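Local coordinates for protein activated BY transcription factor SSRB (Salmonella enterica, PDB 2WNW) that belongs to glycosyl hydrolase family 30, with a TIM barrel joined to a beta sandwich, and its precise role is not assigned, at residues S7-Y11 / P433-A437; Y313-I318 / G369-F373; R12-L16 / H365-G369. All blocks are in the same frame, centred on the assembly; numbering follows the deposited sequence.

Contact 1 (S7-Y11 / P433-A437); sequences SSDPY and PPSGA
Asp9 and Pro433 meet side chain to side chain. The carboxylate lies slantwise against the proline ring, with Asp9 CG 3.5 Å from Pro433 CG. CG of Asp9 stands anti to the backbone N (chi1 -176°), and this carries the carboxylate out to the proline ring and to a bound water. That water donates to Asp9 OD2 and to Pro434 O, and accepts from Tyr11 N. Three groups from both segments are thus tied at one point. The Tyr11 ring turns an edge to the turn, with CD2 3.5 Å from Pro434 O and near the ring plane. Its CE2 lies 3.6 Å from Ser435 OG, in an oblique approach. The Pro10 ring lies against the Ser435-Gly436 peptide, its CG 3.4 Å from Ser435 O. That oxygen is hydrogen-bonded to Trp310 NE1 of helix 305-322.

The backbones pair as antiparallel strands. Ser8 and Ala437 form a hydrogen-bonded pair. Ser8 N gives a nearly straight bond to Ala437 O (2.8 Å, 165°). Ala437 N returns a longer one to Ser8 O (3.2 Å). Residues 433-436 make a type II beta turn, closed by Gly436 N to Pro433 O. The turn links strands 426-432 and 437-442, the last two strands in chain order. Ser8 OG finds its partners elsewhere, at His372 NE2 and Leu16 N. The chemistry implies that backbone bonds set the register of strand 2-9 against strand 437-442, while proline packing and one water hold the turn against the chain that follows strand 2-9.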
ATOM      1  N   SER A   7      -7.139 -17.553  16.499  1.00 18.33           N
ATOM      2  CA  SER A   7      -6.171 -18.043  15.527  1.00 20.22           C
ATOM      3  C   SER A   7      -6.626 -19.211  14.662  1.00 20.09           C
ATOM      4  O   SER A   7      -7.271 -20.150  15.137  1.00 19.40           O
ATOM      5  CB  SER A   7      -4.882 -18.445  16.254  1.00 20.86           C
ATOM      6  OG  SER A   7      -4.438 -17.409  17.110  1.00 23.84           O
ATOM      7  N   SER A   8      -6.276 -19.138  13.381  1.00 19.31           N
ATOM      8  CA  SER A   8      -6.600 -20.187  12.425  1.00 19.59           C
ATOM      9  C   SER A   8      -5.311 -20.722  11.819  1.00 20.05           C
ATOM     10  O   SER A   8      -4.393 -19.964  11.505  1.00 19.16           O
ATOM     11  CB  SER A   8      -7.501 -19.658  11.302  1.00 19.19           C
ATOM     12  OG  SER A   8      -8.807 -19.378  11.773  1.00 19.74           O
ATOM     13  N   ASP A   9      -5.256 -22.039  11.672  1.00 20.74           N
ATOM     14  CA  ASP A   9      -4.113 -22.732  11.096  1.00 22.20           C
ATOM     15  C   ASP A   9      -4.749 -23.658  10.066  1.00 21.13           C
ATOM     16  O   ASP A   9      -4.958 -24.844  10.325  1.00 22.63           O
ATOM     17  CB  ASP A   9      -3.400 -23.537  12.188  1.00 23.45           C
ATOM     18  CG  ASP A   9      -2.139 -24.228  11.695  1.00 27.04           C
ATOM     19  OD1 ASP A   9      -1.400 -24.755  12.551  1.00 29.20           O
ATOM     20  OD2 ASP A   9      -1.884 -24.254  10.471  1.00 26.26           O
ATOM     21  N   PRO A  10      -5.083 -23.119   8.884  1.00 20.48           N
ATOM     22  CA  PRO A  10      -5.710 -23.905   7.819  1.00 21.63           C
ATOM     23  C   PRO A  10      -5.030 -25.226   7.460  1.00 21.48           C
ATOM     24  O   PRO A  10      -5.708 -26.226   7.247  1.00 21.12           O
ATOM     25  CB  PRO A  10      -5.775 -22.919   6.646  1.00 21.73           C
ATOM     26  CG  PRO A  10      -4.665 -21.950   6.933  1.00 22.97           C
ATOM     27  CD  PRO A  10      -4.787 -21.752   8.418  1.00 21.84           C
ATOM     28  N   TYR A  11      -3.703 -25.245   7.390  1.00 21.83           N
ATOM     29  CA  TYR A  11      -3.018 -26.486   7.052  1.00 22.02           C
ATOM     30  C   TYR A  11      -3.270 -27.595   8.070  1.00 24.66           C
ATOM     31  O   TYR A  11      -3.072 -28.773   7.772  1.00 24.15           O
ATOM     32  CB  TYR A  11      -1.517 -26.245   6.869  1.00 21.05           C
ATOM     33  CG  TYR A  11      -1.178 -25.713   5.490  1.00 20.52           C
ATOM     34  CD1 TYR A  11      -1.454 -26.466   4.345  1.00 23.21           C
ATOM     35  CD2 TYR A  11      -0.600 -24.458   5.325  1.00 21.74           C
ATOM     36  CE1 TYR A  11      -1.159 -25.976   3.063  1.00 21.27           C
ATOM     37  CE2 TYR A  11      -0.302 -23.957   4.054  1.00 19.79           C
ATOM     38  CZ  TYR A  11      -0.583 -24.719   2.930  1.00 20.67           C
ATOM     39  OH  TYR A  11      -0.283 -24.220   1.680  1.00 20.19           O
ATOM     40  N   PRO A 433       1.517 -19.750  11.722  1.00 20.62           N
ATOM     41  CA  PRO A 433       2.008 -20.815  10.849  1.00 19.91           C
ATOM     42  C   PRO A 433       1.816 -20.349   9.409  1.00 19.64           C
ATOM     43  O   PRO A 433       1.187 -19.313   9.164  1.00 17.33           O
ATOM     44  CB  PRO A 433       1.099 -21.984  11.204  1.00 19.80           C
ATOM     45  CG  PRO A 433      -0.208 -21.300  11.490  1.00 21.29           C
ATOM     46  CD  PRO A 433       0.225 -20.114  12.331  1.00 20.30           C
ATOM     47  N   PRO A 434       2.369 -21.091   8.440  1.00 20.67           N
ATOM     48  CA  PRO A 434       2.207 -20.693   7.038  1.00 19.35           C
ATOM     49  C   PRO A 434       0.712 -20.590   6.728  1.00 18.15           C
ATOM     50  O   PRO A 434      -0.060 -21.477   7.096  1.00 17.12           O
ATOM     51  CB  PRO A 434       2.873 -21.836   6.276  1.00 20.69           C
ATOM     52  CG  PRO A 434       3.924 -22.318   7.235  1.00 24.19           C
ATOM     53  CD  PRO A 434       3.187 -22.311   8.553  1.00 19.75           C
ATOM     54  N   SER A 435       0.312 -19.508   6.061  1.00 17.08           N
ATOM     55  CA  SER A 435      -1.085 -19.266   5.697  1.00 17.12           C
ATOM     56  C   SER A 435      -1.989 -19.021   6.901  1.00 16.69           C
ATOM     57  O   SER A 435      -3.203 -18.880   6.759  1.00 16.37           O
ATOM     58  CB  SER A 435      -1.643 -20.427   4.866  1.00 17.97           C
ATOM     59  OG  SER A 435      -1.006 -20.496   3.601  1.00 18.63           O
ATOM     60  N   GLY A 436      -1.401 -18.949   8.088  1.00 16.17           N
ATOM     61  CA  GLY A 436      -2.212 -18.718   9.267  1.00 16.48           C
ATOM     62  C   GLY A 436      -2.784 -17.314   9.315  1.00 17.66           C
ATOM     63  O   GLY A 436      -2.246 -16.386   8.708  1.00 17.06           O
ATOM     64  N   ALA A 437      -3.894 -17.164  10.029  1.00 16.97           N
ATOM     65  CA  ALA A 437      -4.530 -15.868  10.194  1.00 16.74           C
ATOM     66  C   ALA A 437      -4.923 -15.745  11.657  1.00 17.46           C
ATOM     67  O   ALA A 437      -5.285 -16.734  12.301  1.00 18.00           O
ATOM     68  CB  ALA A 437      -5.765 -15.757   9.305  1.00 17.12           C
TER
HETATM   69  O   HOH W   1      -2.028 -23.092   8.213  1.00 26.05           O

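Contact 2 (Y313-I318 / G369-F373); sequences YLHDMI and GIGHF
Met317 and Phe373 make the sulfur contact between these helix segments. The two side chains run past each other in opposite directions. Met317 SD lies 4.8 Å from the centroid of the Phe373 ring and 37° off its normal. This is an oblique Met-aromatic contact. The methionine chain bends at its last torsion (chi3 82°), and the bend turns the methyl toward the ring. Met317 CE comes to 3.7 Å from Phe373 CD1, while CB touches the far part of the same ring at CE1 and CZ.

Aliphatic contacts meet the rim of that ring. Ile318 crosses Phe373 at about a right angle, and its CG1 lies in the ring plane, 3.7 Å from Phe373 CZ. Leu314 CD2 also comes at the edge, 4.2 Å from Phe373 CE1.

The segments belong to helices 305-322 and 365-374. Both lie in the TIM-barrel domain, in its last part, around barrel strand 327-330. The axes of segments 313-318 and 369-373 pass 9.7 Å apart, with directions 32° from parallel. No hydrogen bond crosses between the segments, and every residue that touches here is buried. Phe328 of strand 327-330 touches Tyr313, Met317 and Ile370. From sandwich strands 393-399 and 405-411, Val396 and Val408 touch Phe373, Glu394 touches Ile318, and Tyr410 touches Leu314 and Ile318.

A further aliphatic-aromatic contact joins Tyr313 and Ile370. The isoleucine CD1 approaches the tyrosine ring obliquely, 3.7 Å from Tyr313 CE2. The Tyr313 hydroxyl is hydrogen-bonded to Asp330 OD1.

Carbon also packs on backbone. Gly369 is the residue nearest to Leu314, with CA atoms 6.1 Å apart. The leucine lays its CD2 3.5 Å from Gly369 O.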
ATOM      1  N   TYR A 313      -9.574 -14.595  -0.574  1.00 12.96           N
ATOM      2  CA  TYR A 313     -10.469 -13.797   0.254  1.00 14.60           C
ATOM      3  C   TYR A 313      -9.722 -12.895   1.230  1.00 15.22           C
ATOM      4  O   TYR A 313      -9.971 -11.688   1.284  1.00 15.62           O
ATOM      5  CB  TYR A 313     -11.438 -14.697   1.039  1.00 14.85           C
ATOM      6  CG  TYR A 313     -12.713 -15.031   0.291  1.00 14.93           C
ATOM      7  CD1 TYR A 313     -12.752 -16.065  -0.647  1.00 13.79           C
ATOM      8  CD2 TYR A 313     -13.874 -14.283   0.499  1.00 14.87           C
ATOM      9  CE1 TYR A 313     -13.924 -16.342  -1.365  1.00 14.54           C
ATOM     10  CE2 TYR A 313     -15.044 -14.547  -0.213  1.00 16.39           C
ATOM     11  CZ  TYR A 313     -15.062 -15.575  -1.140  1.00 15.58           C
ATOM     12  OH  TYR A 313     -16.218 -15.821  -1.841  1.00 15.41           O
ATOM     13  N   LEU A 314      -8.806 -13.473   2.004  1.00 13.55           N
ATOM     14  CA  LEU A 314      -8.060 -12.686   2.983  1.00 13.84           C
ATOM     15  C   LEU A 314      -7.193 -11.602   2.354  1.00 13.41           C
ATOM     16  O   LEU A 314      -7.175 -10.467   2.824  1.00 13.63           O
ATOM     17  CB  LEU A 314      -7.193 -13.601   3.853  1.00 13.93           C
ATOM     18  CG  LEU A 314      -7.954 -14.469   4.859  1.00 17.59           C
ATOM     19  CD1 LEU A 314      -6.996 -15.467   5.498  1.00 17.00           C
ATOM     20  CD2 LEU A 314      -8.602 -13.583   5.924  1.00 17.47           C
ATOM     21  N   HIS A 315      -6.480 -11.954   1.288  1.00 12.90           N
ATOM     22  CA  HIS A 315      -5.605 -11.003   0.612  1.00 13.90           C
ATOM     23  C   HIS A 315      -6.370  -9.804   0.063  1.00 12.75           C
ATOM     24  O   HIS A 315      -5.947  -8.661   0.236  1.00 12.02           O
ATOM     25  CB  HIS A 315      -4.852 -11.699  -0.528  1.00 14.09           C
ATOM     26  CG  HIS A 315      -3.943 -10.791  -1.298  1.00 14.04           C
ATOM     27  ND1 HIS A 315      -2.762 -10.303  -0.780  1.00 14.55           N
ATOM     28  CD2 HIS A 315      -4.050 -10.270  -2.545  1.00 14.58           C
ATOM     29  CE1 HIS A 315      -2.182  -9.519  -1.673  1.00 17.74           C
ATOM     30  NE2 HIS A 315      -2.943  -9.483  -2.753  1.00 15.82           N
ATOM     31  N   ASP A 316      -7.501 -10.049  -0.593  1.00 12.44           N
ATOM     32  CA  ASP A 316      -8.259  -8.938  -1.149  1.00 13.55           C
ATOM     33  C   ASP A 316      -8.925  -8.097  -0.067  1.00 14.51           C
ATOM     34  O   ASP A 316      -8.926  -6.867  -0.143  1.00 14.70           O
ATOM     35  CB  ASP A 316      -9.309  -9.438  -2.146  1.00 13.74           C
ATOM     36  CG  ASP A 316      -9.796  -8.332  -3.062  1.00 15.17           C
ATOM     37  OD1 ASP A 316     -10.899  -7.790  -2.833  1.00 16.36           O
ATOM     38  OD2 ASP A 316      -9.051  -7.990  -4.000  1.00 15.38           O
ATOM     39  N   MET A 317      -9.486  -8.750   0.946  1.00 13.68           N
ATOM     40  CA  MET A 317     -10.140  -8.021   2.028  1.00 14.99           C
ATOM     41  C   MET A 317      -9.173  -7.107   2.775  1.00 14.98           C
ATOM     42  O   MET A 317      -9.468  -5.933   3.007  1.00 15.14           O
ATOM     43  CB  MET A 317     -10.785  -9.001   3.009  1.00 16.30           C
ATOM     44  CG  MET A 317     -11.950  -9.772   2.407  1.00 17.17           C
ATOM     45  SD  MET A 317     -12.596 -11.030   3.522  1.00 17.48           S
ATOM     46  CE  MET A 317     -13.660 -10.042   4.583  1.00 17.94           C
ATOM     47  N   ILE A 318      -8.016  -7.641   3.152  1.00 14.12           N
ATOM     48  CA  ILE A 318      -7.029  -6.845   3.873  1.00 13.43           C
ATOM     49  C   ILE A 318      -6.576  -5.657   3.031  1.00 14.35           C
ATOM     50  O   ILE A 318      -6.554  -4.524   3.507  1.00 13.98           O
ATOM     51  CB  ILE A 318      -5.810  -7.709   4.277  1.00 13.70           C
ATOM     52  CG1 ILE A 318      -6.247  -8.743   5.322  1.00 13.99           C
ATOM     53  CG2 ILE A 318      -4.694  -6.825   4.826  1.00 14.20           C
ATOM     54  CD1 ILE A 318      -5.192  -9.786   5.655  1.00 15.03           C
ATOM     55  N   GLY A 369     -12.295 -17.551   6.666  1.00 18.17           N
ATOM     56  CA  GLY A 369     -11.493 -16.392   6.315  1.00 16.00           C
ATOM     57  C   GLY A 369     -12.295 -15.118   6.507  1.00 15.45           C
ATOM     58  O   GLY A 369     -11.818 -14.157   7.107  1.00 16.38           O
ATOM     59  N   ILE A 370     -13.516 -15.102   5.987  1.00 15.24           N
ATOM     60  CA  ILE A 370     -14.385 -13.939   6.131  1.00 15.82           C
ATOM     61  C   ILE A 370     -14.635 -13.721   7.624  1.00 16.81           C
ATOM     62  O   ILE A 370     -14.697 -12.590   8.096  1.00 16.58           O
ATOM     63  CB  ILE A 370     -15.733 -14.173   5.416  1.00 16.09           C
ATOM     64  CG1 ILE A 370     -15.500 -14.290   3.905  1.00 15.39           C
ATOM     65  CG2 ILE A 370     -16.701 -13.043   5.724  1.00 14.95           C
ATOM     66  CD1 ILE A 370     -16.739 -14.699   3.128  1.00 17.02           C
ATOM     67  N   GLY A 371     -14.753 -14.825   8.355  1.00 17.10           N
ATOM     68  CA  GLY A 371     -15.004 -14.767   9.785  1.00 17.79           C
ATOM     69  C   GLY A 371     -13.990 -13.995  10.610  1.00 18.71           C
ATOM     70  O   GLY A 371     -14.353 -13.380  11.613  1.00 19.49           O
ATOM     71  N   HIS A 372     -12.721 -14.026  10.212  1.00 17.62           N
ATOM     72  CA  HIS A 372     -11.701 -13.297  10.955  1.00 17.08           C
ATOM     73  C   HIS A 372     -12.030 -11.811  10.988  1.00 17.48           C
ATOM     74  O   HIS A 372     -11.529 -11.078  11.845  1.00 18.20           O
ATOM     75  CB  HIS A 372     -10.313 -13.541  10.347  1.00 16.17           C
ATOM     76  CG  HIS A 372      -9.617 -14.736  10.920  1.00 14.72           C
ATOM     77  ND1 HIS A 372      -8.943 -14.698  12.122  1.00 16.25           N
ATOM     78  CD2 HIS A 372      -9.561 -16.022  10.498  1.00 16.42           C
ATOM     79  CE1 HIS A 372      -8.503 -15.909  12.418  1.00 13.80           C
ATOM     80  NE2 HIS A 372      -8.866 -16.731  11.450  1.00 16.44           N
ATOM     81  N   PHE A 373     -12.879 -11.380  10.055  1.00 16.38           N
ATOM     82  CA  PHE A 373     -13.318  -9.988   9.978  1.00 16.51           C
ATOM     83  C   PHE A 373     -14.728  -9.766  10.549  1.00 17.86           C
ATOM     84  O   PHE A 373     -14.913  -9.094  11.565  1.00 17.24           O
ATOM     85  CB  PHE A 373     -13.370  -9.491   8.528  1.00 16.68           C
ATOM     86  CG  PHE A 373     -12.041  -9.110   7.945  1.00 15.23           C
ATOM     87  CD1 PHE A 373     -11.222 -10.068   7.363  1.00 16.27           C
ATOM     88  CD2 PHE A 373     -11.628  -7.780   7.941  1.00 16.29           C
ATOM     89  CE1 PHE A 373     -10.005  -9.706   6.777  1.00 15.72           C
ATOM     90  CE2 PHE A 373     -10.414  -7.410   7.358  1.00 15.59           C
ATOM     91  CZ  PHE A 373      -9.604  -8.376   6.776  1.00 15.59           C
TER

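Contact 3 (R12-L16 / H365-G369); sequences RQQFL and HSWYG
Phe15 and Tyr368 each carry the ring anti to the carbonyl carbon and beside the backbone N (chi1 -65° for Phe15), and this lays one ring over the other. They form an offset stack with centroids 4.3 Å apart and planes 15° from parallel. Phe15 CB sits over the same tyrosine face, 3.3 Å from Tyr368 CD2. The opposite face of Tyr368 is covered by Trp367.

The rim of Phe15 meets a third ring. Its CZ points at the face of His365, over the centre, in a T-shaped (edge-to-face) pair with planes at 71°. Phe15 CZ is 3.7 Å from His365 NE2. Gln13, its chain bent at chi2, brings OE1 to 3.4 Å from His365 CE1. Leu16 adds a methyl at the edge of the tyrosine, with CD1 3.9 Å from Tyr368 CD2. Trp310 of helix 305-322 touches Phe15, His365 and Tyr368.

Gln13 and Gln14 both face Asp9, which makes a G1 beta bulge. The arrangement is an aromatic cluster that fastens the chain after strand 2-9 to the first turn of helix 365-374 in the TIM-barrel domain.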
ATOM      1  N   ARG A  12      -3.706 -27.224   9.271  1.00 25.29           N
ATOM      2  CA  ARG A  12      -4.020 -28.219  10.292  1.00 28.68           C
ATOM      3  C   ARG A  12      -5.527 -28.272  10.518  1.00 28.31           C
ATOM      4  O   ARG A  12      -6.001 -28.892  11.468  1.00 29.13           O
ATOM      5  CB  ARG A  12      -3.313 -27.902  11.613  1.00 31.23           C
ATOM      6  CG  ARG A  12      -1.813 -28.126  11.593  1.00 35.98           C
ATOM      7  CD  ARG A  12      -1.248 -28.015  12.998  1.00 40.88           C
ATOM      8  NE  ARG A  12       0.208 -28.131  13.027  1.00 45.60           N
ATOM      9  CZ  ARG A  12       0.932 -28.123  14.142  1.00 48.31           C
ATOM     10  NH1 ARG A  12       0.337 -28.006  15.322  1.00 50.06           N
ATOM     11  NH2 ARG A  12       2.254 -28.230  14.079  1.00 48.87           N
ATOM     12  N   GLN A  13      -6.278 -27.619   9.639  1.00 27.28           N
ATOM     13  CA  GLN A  13      -7.733 -27.604   9.744  1.00 28.48           C
ATOM     14  C   GLN A  13      -8.231 -27.037  11.079  1.00 27.22           C
ATOM     15  O   GLN A  13      -9.283 -27.440  11.573  1.00 27.05           O
ATOM     16  CB  GLN A  13      -8.286 -29.022   9.552  1.00 32.31           C
ATOM     17  CG  GLN A  13      -7.984 -29.636   8.190  1.00 37.06           C
ATOM     18  CD  GLN A  13      -8.903 -29.122   7.099  1.00 40.03           C
ATOM     19  OE1 GLN A  13      -9.034 -27.915   6.899  1.00 43.51           O
ATOM     20  NE2 GLN A  13      -9.545 -30.041   6.382  1.00 42.02           N
ATOM     21  N   GLN A  14      -7.465 -26.120  11.662  1.00 25.74           N
ATOM     22  CA  GLN A  14      -7.842 -25.475  12.921  1.00 26.92           C
ATOM     23  C   GLN A  14      -8.314 -24.066  12.591  1.00 24.13           C
ATOM     24  O   GLN A  14      -7.532 -23.245  12.123  1.00 23.45           O
ATOM     25  CB  GLN A  14      -6.647 -25.385  13.872  1.00 30.40           C
ATOM     26  CG  GLN A  14      -6.692 -26.369  15.022  1.00 38.37           C
ATOM     27  CD  GLN A  14      -6.658 -27.803  14.556  1.00 41.49           C
ATOM     28  OE1 GLN A  14      -5.668 -28.254  13.982  1.00 46.79           O
ATOM     29  NE2 GLN A  14      -7.742 -28.531  14.797  1.00 43.10           N
ATOM     30  N   PHE A  15      -9.586 -23.782  12.845  1.00 21.99           N
ATOM     31  CA  PHE A  15     -10.131 -22.466  12.533  1.00 20.96           C
ATOM     32  C   PHE A  15     -10.775 -21.731  13.699  1.00 21.40           C
ATOM     33  O   PHE A  15     -11.472 -22.326  14.521  1.00 20.82           O
ATOM     34  CB  PHE A  15     -11.165 -22.587  11.411  1.00 20.88           C
ATOM     35  CG  PHE A  15     -10.590 -23.029  10.099  1.00 20.98           C
ATOM     36  CD1 PHE A  15      -9.888 -22.134   9.295  1.00 20.53           C
ATOM     37  CD2 PHE A  15     -10.755 -24.337   9.661  1.00 22.65           C
ATOM     38  CE1 PHE A  15      -9.358 -22.537   8.075  1.00 20.18           C
ATOM     39  CE2 PHE A  15     -10.226 -24.752   8.438  1.00 23.09           C
ATOM     40  CZ  PHE A  15      -9.527 -23.850   7.646  1.00 20.84           C
ATOM     41  N   LEU A  16     -10.539 -20.424  13.742  1.00 20.29           N
ATOM     42  CA  LEU A  16     -11.104 -19.546  14.755  1.00 20.05           C
ATOM     43  C   LEU A  16     -10.983 -20.075  16.183  1.00 21.02           C
ATOM     44  O   LEU A  16     -11.974 -20.159  16.912  1.00 21.07           O
ATOM     45  CB  LEU A  16     -12.574 -19.273  14.420  1.00 19.50           C
ATOM     46  CG  LEU A  16     -12.844 -18.675  13.032  1.00 20.48           C
ATOM     47  CD1 LEU A  16     -14.338 -18.653  12.763  1.00 20.17           C
ATOM     48  CD2 LEU A  16     -12.260 -17.269  12.948  1.00 20.02           C
ATOM     49  N   HIS A 365     -13.103 -23.061   3.408  1.00 15.67           N
ATOM     50  CA  HIS A 365     -12.102 -22.214   4.054  1.00 15.04           C
ATOM     51  C   HIS A 365     -12.497 -20.738   4.026  1.00 15.64           C
ATOM     52  O   HIS A 365     -12.278 -20.010   4.995  1.00 15.20           O
ATOM     53  CB  HIS A 365     -10.733 -22.384   3.377  1.00 15.23           C
ATOM     54  CG  HIS A 365      -9.980 -23.607   3.812  1.00 17.25           C
ATOM     55  ND1 HIS A 365     -10.602 -24.799   4.116  1.00 17.04           N
ATOM     56  CD2 HIS A 365      -8.652 -23.832   3.952  1.00 18.50           C
ATOM     57  CE1 HIS A 365      -9.690 -25.704   4.423  1.00 17.88           C
ATOM     58  NE2 HIS A 365      -8.499 -25.144   4.332  1.00 17.28           N
ATOM     59  N   SER A 366     -13.072 -20.298   2.912  1.00 14.01           N
ATOM     60  CA  SER A 366     -13.476 -18.903   2.764  1.00 15.56           C
ATOM     61  C   SER A 366     -14.424 -18.437   3.869  1.00 14.29           C
ATOM     62  O   SER A 366     -14.360 -17.287   4.294  1.00 16.12           O
ATOM     63  CB  SER A 366     -14.124 -18.686   1.395  1.00 15.88           C
ATOM     64  OG  SER A 366     -15.259 -19.518   1.241  1.00 14.44           O
ATOM     65  N   TRP A 367     -15.294 -19.323   4.342  1.00 15.68           N
ATOM     66  CA  TRP A 367     -16.227 -18.952   5.403  1.00 16.11           C
ATOM     67  C   TRP A 367     -15.446 -18.522   6.647  1.00 16.86           C
ATOM     68  O   TRP A 367     -15.773 -17.515   7.271  1.00 15.79           O
ATOM     69  CB  TRP A 367     -17.148 -20.127   5.756  1.00 16.70           C
ATOM     70  CG  TRP A 367     -18.270 -19.753   6.696  1.00 17.98           C
ATOM     71  CD1 TRP A 367     -19.460 -19.170   6.361  1.00 19.01           C
ATOM     72  CD2 TRP A 367     -18.289 -19.914   8.122  1.00 18.68           C
ATOM     73  NE1 TRP A 367     -20.223 -18.957   7.491  1.00 19.26           N
ATOM     74  CE2 TRP A 367     -19.526 -19.403   8.586  1.00 19.86           C
ATOM     75  CE3 TRP A 367     -17.382 -20.437   9.054  1.00 20.15           C
ATOM     76  CZ2 TRP A 367     -19.877 -19.400   9.943  1.00 19.52           C
ATOM     77  CZ3 TRP A 367     -17.730 -20.435  10.405  1.00 20.66           C
ATOM     78  CH2 TRP A 367     -18.970 -19.919  10.833  1.00 20.76           C
ATOM     79  N   TYR A 368     -14.410 -19.280   6.999  1.00 17.47           N
ATOM     80  CA  TYR A 368     -13.599 -18.947   8.169  1.00 17.87           C
ATOM     81  C   TYR A 368     -12.744 -17.712   7.910  1.00 17.57           C
ATOM     82  O   TYR A 368     -12.504 -16.920   8.817  1.00 17.40           O
ATOM     83  CB  TYR A 368     -12.703 -20.124   8.571  1.00 18.47           C
ATOM     84  CG  TYR A 368     -13.476 -21.376   8.903  1.00 19.60           C
ATOM     85  CD1 TYR A 368     -13.680 -22.368   7.946  1.00 18.34           C
ATOM     86  CD2 TYR A 368     -14.046 -21.548  10.165  1.00 19.31           C
ATOM     87  CE1 TYR A 368     -14.434 -23.500   8.233  1.00 21.00           C
ATOM     88  CE2 TYR A 368     -14.805 -22.678  10.463  1.00 20.72           C
ATOM     89  CZ  TYR A 368     -14.996 -23.647   9.494  1.00 21.02           C
ATOM     90  OH  TYR A 368     -15.763 -24.753   9.775  1.00 21.75           O
ATOM     91  N   GLY A 369     -12.295 -17.551   6.666  1.00 18.17           N
ATOM     92  CA  GLY A 369     -11.493 -16.392   6.315  1.00 16.00           C
ATOM     93  C   GLY A 369     -12.295 -15.118   6.507  1.00 15.45           C
ATOM     94  O   GLY A 369     -11.818 -14.157   7.107  1.00 16.38           O
TER

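How the contacts relate
Contact 2 is the core contact, about 11 Å from the centre of the chain to its own centre. Contact 1 is partly buried, and contact 3 lies at the surface. Contacts 2 and 3 share helix 365-374 and meet at Gly369. Contacts 1 and 3 use consecutive parts of the N-terminal chain. Ser8 of contact 1 reaches residues in the segments of the other two. The chemistry follows the place. Contact 1 pairs backbones and holds a water. Contact 2 relies on aliphatic, aromatic and sulfur packing between helices. Contact 3 stacks aromatic rings where chain from the sandwich side meets the barrel.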